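Oxidoreductase YdhF (Escherichia coli, PDB 1OG6) probably works as an NADPH-dependent oxidoreductase of the aldo-keto reductase family, built on an alpha/beta barrel that binds NADPH. Local coordinates at residues I242-N247 against E276-T281. Residues are numbered along the deposited sequence; the frame is centred on the assembly and turned at random.
Sequences IEQVVN and ETLKMT. With NAP (NADP nicotinamide-adenine-dinucleotide phosphate), chain F.
Met280 reaches from the loop 276-281 to Val245 on helix 242-251 and meets it with its terminal methyl: Met280 CE lies 3.7 Å from CG1 of Val245. The two side chains cross at about a right angle. On the methionine, CG stands anti to the backbone N (chi1 174°) and the chain stays extended as far as SD, then bends at chi3 (-63°), which sets the methyl against the valine. Met280 CE also comes within 3.5 Å of Val245 O, so it touches backbone as well as side chain. Two residues back along the loop, Leu278 makes the second touch, its CD1 lying 4.2 Å from CB of Gln244 and reaching the carbonyl of that residue too. Across these two pairs the joint is purely van der Waals.

Glu243 looks the other way, to the cofactor. Its chain is extended beyond CG and brings Glu243 OE1 to 2.6 Å from N6A of NADP, where the adenine amino group gives it a weak, bent hydrogen bond (118° at the hydrogen). With alanine in place of Glu243 the adenine amino group would probably lose its carboxylate partner, and the adenine would be held less firmly at this edge of the pocket.

One helix thus serves both the adenine end of the NADP pocket and the packing outside the alpha/beta barrel. Val245 also touches Leu230 and Ala234 of helix 224-237, while Ile288 of helix 282-293 meets both Val245 and Met280; the loop 276-281 follows helix 266-274 and leads into helix 282-293, with Thr281 at the N-cap position of that helix, its backbone N hydrogen-bonded to Gln284 OE1.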
# COMPACT_ATOMS: atom_id res chain seq x y z
N ILE C 242 -18.64 28.82 -8.44
CA ILE C 242 -18.48 27.54 -7.77
C ILE C 242 -17.07 27.04 -8.05
O ILE C 242 -16.47 26.35 -7.24
CB ILE C 242 -19.52 26.51 -8.27
CG1 ILE C 242 -19.49 26.43 -9.79
CG2 ILE C 242 -20.91 26.90 -7.79
CD1 ILE C 242 -20.41 25.38 -10.35
N GLU C 243 -16.54 27.41 -9.21
CA GLU C 243 -15.21 27.01 -9.62
C GLU C 243 -14.19 27.46 -8.59
O GLU C 243 -13.23 26.75 -8.33
CB GLU C 243 -14.90 27.66 -10.96
CG GLU C 243 -16.14 27.73 -11.82
CD GLU C 243 -16.09 28.84 -12.85
OE1 GLU C 243 -17.16 29.14 -13.43
OE2 GLU C 243 -15.00 29.39 -13.09
N GLN C 244 -14.40 28.65 -8.01
CA GLN C 244 -13.50 29.19 -7.00
C GLN C 244 -13.64 28.40 -5.72
O GLN C 244 -12.67 28.26 -4.98
CB GLN C 244 -13.82 30.64 -6.69
CG GLN C 244 -13.46 31.62 -7.76
CD GLN C 244 -13.79 33.04 -7.34
OE1 GLN C 244 -13.18 33.59 -6.42
NE2 GLN C 244 -14.78 33.64 -8.00
N VAL C 245 -14.85 27.93 -5.44
CA VAL C 245 -15.09 27.15 -4.23
C VAL C 245 -14.33 25.83 -4.38
O VAL C 245 -13.79 25.29 -3.42
CB VAL C 245 -16.60 26.88 -4.04
CG1 VAL C 245 -16.84 26.13 -2.77
CG2 VAL C 245 -17.34 28.19 -4.00
N VAL C 246 -14.28 25.31 -5.61
CA VAL C 246 -13.57 24.08 -5.88
C VAL C 246 -12.07 24.34 -5.79
O VAL C 246 -11.36 23.64 -5.08
CB VAL C 246 -13.90 23.55 -7.28
CG1 VAL C 246 -13.27 22.20 -7.48
CG2 VAL C 246 -15.39 23.44 -7.45
N ASN C 247 -11.58 25.35 -6.51
CA ASN C 247 -10.16 25.67 -6.49
C ASN C 247 -9.71 25.96 -5.05
O ASN C 247 -8.53 26.12 -4.79
CB ASN C 247 -9.86 26.88 -7.42
CG ASN C 247 -9.39 26.45 -8.84
OD1 ASN C 247 -9.70 27.10 -9.84
ND2 ASN C 247 -8.63 25.37 -8.91
N GLU C 276 -7.65 31.93 -3.92
CA GLU C 276 -6.58 31.87 -2.94
C GLU C 276 -6.91 32.70 -1.71
O GLU C 276 -6.46 32.40 -0.60
CB GLU C 276 -5.27 32.38 -3.55
CG GLU C 276 -4.05 32.06 -2.71
CD GLU C 276 -2.79 32.70 -3.24
OE1 GLU C 276 -2.69 33.95 -3.22
OE2 GLU C 276 -1.88 31.95 -3.68
N THR C 277 -7.72 33.73 -1.90
CA THR C 277 -8.11 34.61 -0.81
C THR C 277 -9.27 34.10 0.02
O THR C 277 -9.51 34.59 1.12
CB THR C 277 -8.49 36.01 -1.34
OG1 THR C 277 -9.59 35.90 -2.26
CG2 THR C 277 -7.31 36.66 -2.05
N LEU C 278 -10.00 33.11 -0.50
CA LEU C 278 -11.15 32.56 0.22
C LEU C 278 -10.71 31.71 1.38
O LEU C 278 -9.67 31.05 1.32
CB LEU C 278 -12.02 31.71 -0.71
CG LEU C 278 -12.69 32.39 -1.90
CD1 LEU C 278 -13.61 31.40 -2.58
CD2 LEU C 278 -13.46 33.61 -1.44
N LYS C 279 -11.50 31.72 2.45
CA LYS C 279 -11.19 30.93 3.62
C LYS C 279 -12.34 29.99 3.92
O LYS C 279 -13.37 30.39 4.46
CB LYS C 279 -10.88 31.86 4.80
CG LYS C 279 -9.56 32.64 4.59
CD LYS C 279 -9.18 33.54 5.78
CE LYS C 279 -10.02 34.82 5.86
NZ LYS C 279 -9.83 35.73 4.69
N MET C 280 -12.14 28.72 3.54
CA MET C 280 -13.13 27.65 3.70
C MET C 280 -12.99 26.89 5.02
O MET C 280 -11.89 26.49 5.39
CB MET C 280 -12.98 26.67 2.53
CG MET C 280 -13.84 25.40 2.63
SD MET C 280 -13.80 24.40 1.13
CE MET C 280 -14.51 25.52 -0.02
N THR C 281 -14.11 26.69 5.71
CA THR C 281 -14.14 25.97 6.99
C THR C 281 -14.08 24.45 6.81
O THR C 281 -14.29 23.95 5.71
CB THR C 281 -15.40 26.33 7.81
OG1 THR C 281 -16.58 26.08 7.03
CG2 THR C 281 -15.38 27.79 8.17
PA NAP F . -9.59 21.75 -15.66
O1A NAP F . -10.55 20.85 -15.16
O2A NAP F . -8.91 22.85 -14.87
O5B NAP F . -10.18 22.50 -16.95
C5B NAP F . -11.52 23.03 -16.85
C4B NAP F . -12.04 23.03 -18.33
O4B NAP F . -13.42 23.55 -18.18
C3B NAP F . -11.36 24.06 -19.27
O3B NAP F . -11.19 23.38 -20.51
C2B NAP F . -12.31 25.23 -19.42
O2B NAP F . -12.45 25.68 -20.77
C1B NAP F . -13.68 24.73 -18.88
N9A NAP F . -14.27 25.73 -17.99
C8A NAP F . -13.71 26.52 -17.00
N7A NAP F . -14.57 27.32 -16.40
C5A NAP F . -15.77 27.03 -17.04
C6A NAP F . -17.05 27.57 -16.84
N6A NAP F . -17.40 28.52 -15.95
N1A NAP F . -18.08 27.08 -17.66
N3A NAP F . -16.58 25.55 -18.85
C4A NAP F . -15.58 26.05 -18.03
O3 NAP F . -8.38 20.91 -16.25
PN NAP F . -8.06 20.41 -17.71
O1N NAP F . -8.17 19.00 -18.10
O2N NAP F . -7.21 21.40 -18.44
O5D NAP F . -6.72 19.79 -17.03
C5D NAP F . -5.88 20.52 -16.05
C4D NAP F . -4.46 20.73 -16.56
O4D NAP F . -3.55 19.68 -16.13
C3D NAP F . -4.25 20.88 -18.11
O3D NAP F . -4.20 22.26 -18.50
O2D NAP F . -1.82 20.94 -18.68
C1D NAP F . -2.70 19.25 -17.23
N1N NAP F . -2.89 17.76 -17.44
C2N NAP F . -1.98 16.82 -16.92
C3N NAP F . -2.19 15.46 -17.17
C7N NAP F . -1.19 14.44 -16.61
O7N NAP F . -1.42 13.28 -16.85
N7N NAP F . -0.16 14.81 -15.90
C4N NAP F . -3.34 15.00 -17.96
C5N NAP F . -4.24 15.98 -18.46
C6N NAP F . -4.04 17.37 -18.22
P2B NAP F . -12.62 27.24 -21.19
O1X NAP F . -11.58 28.35 -21.10
O2X NAP F . -13.75 27.33 -22.18
O3X NAP F . -11.64 26.76 -22.24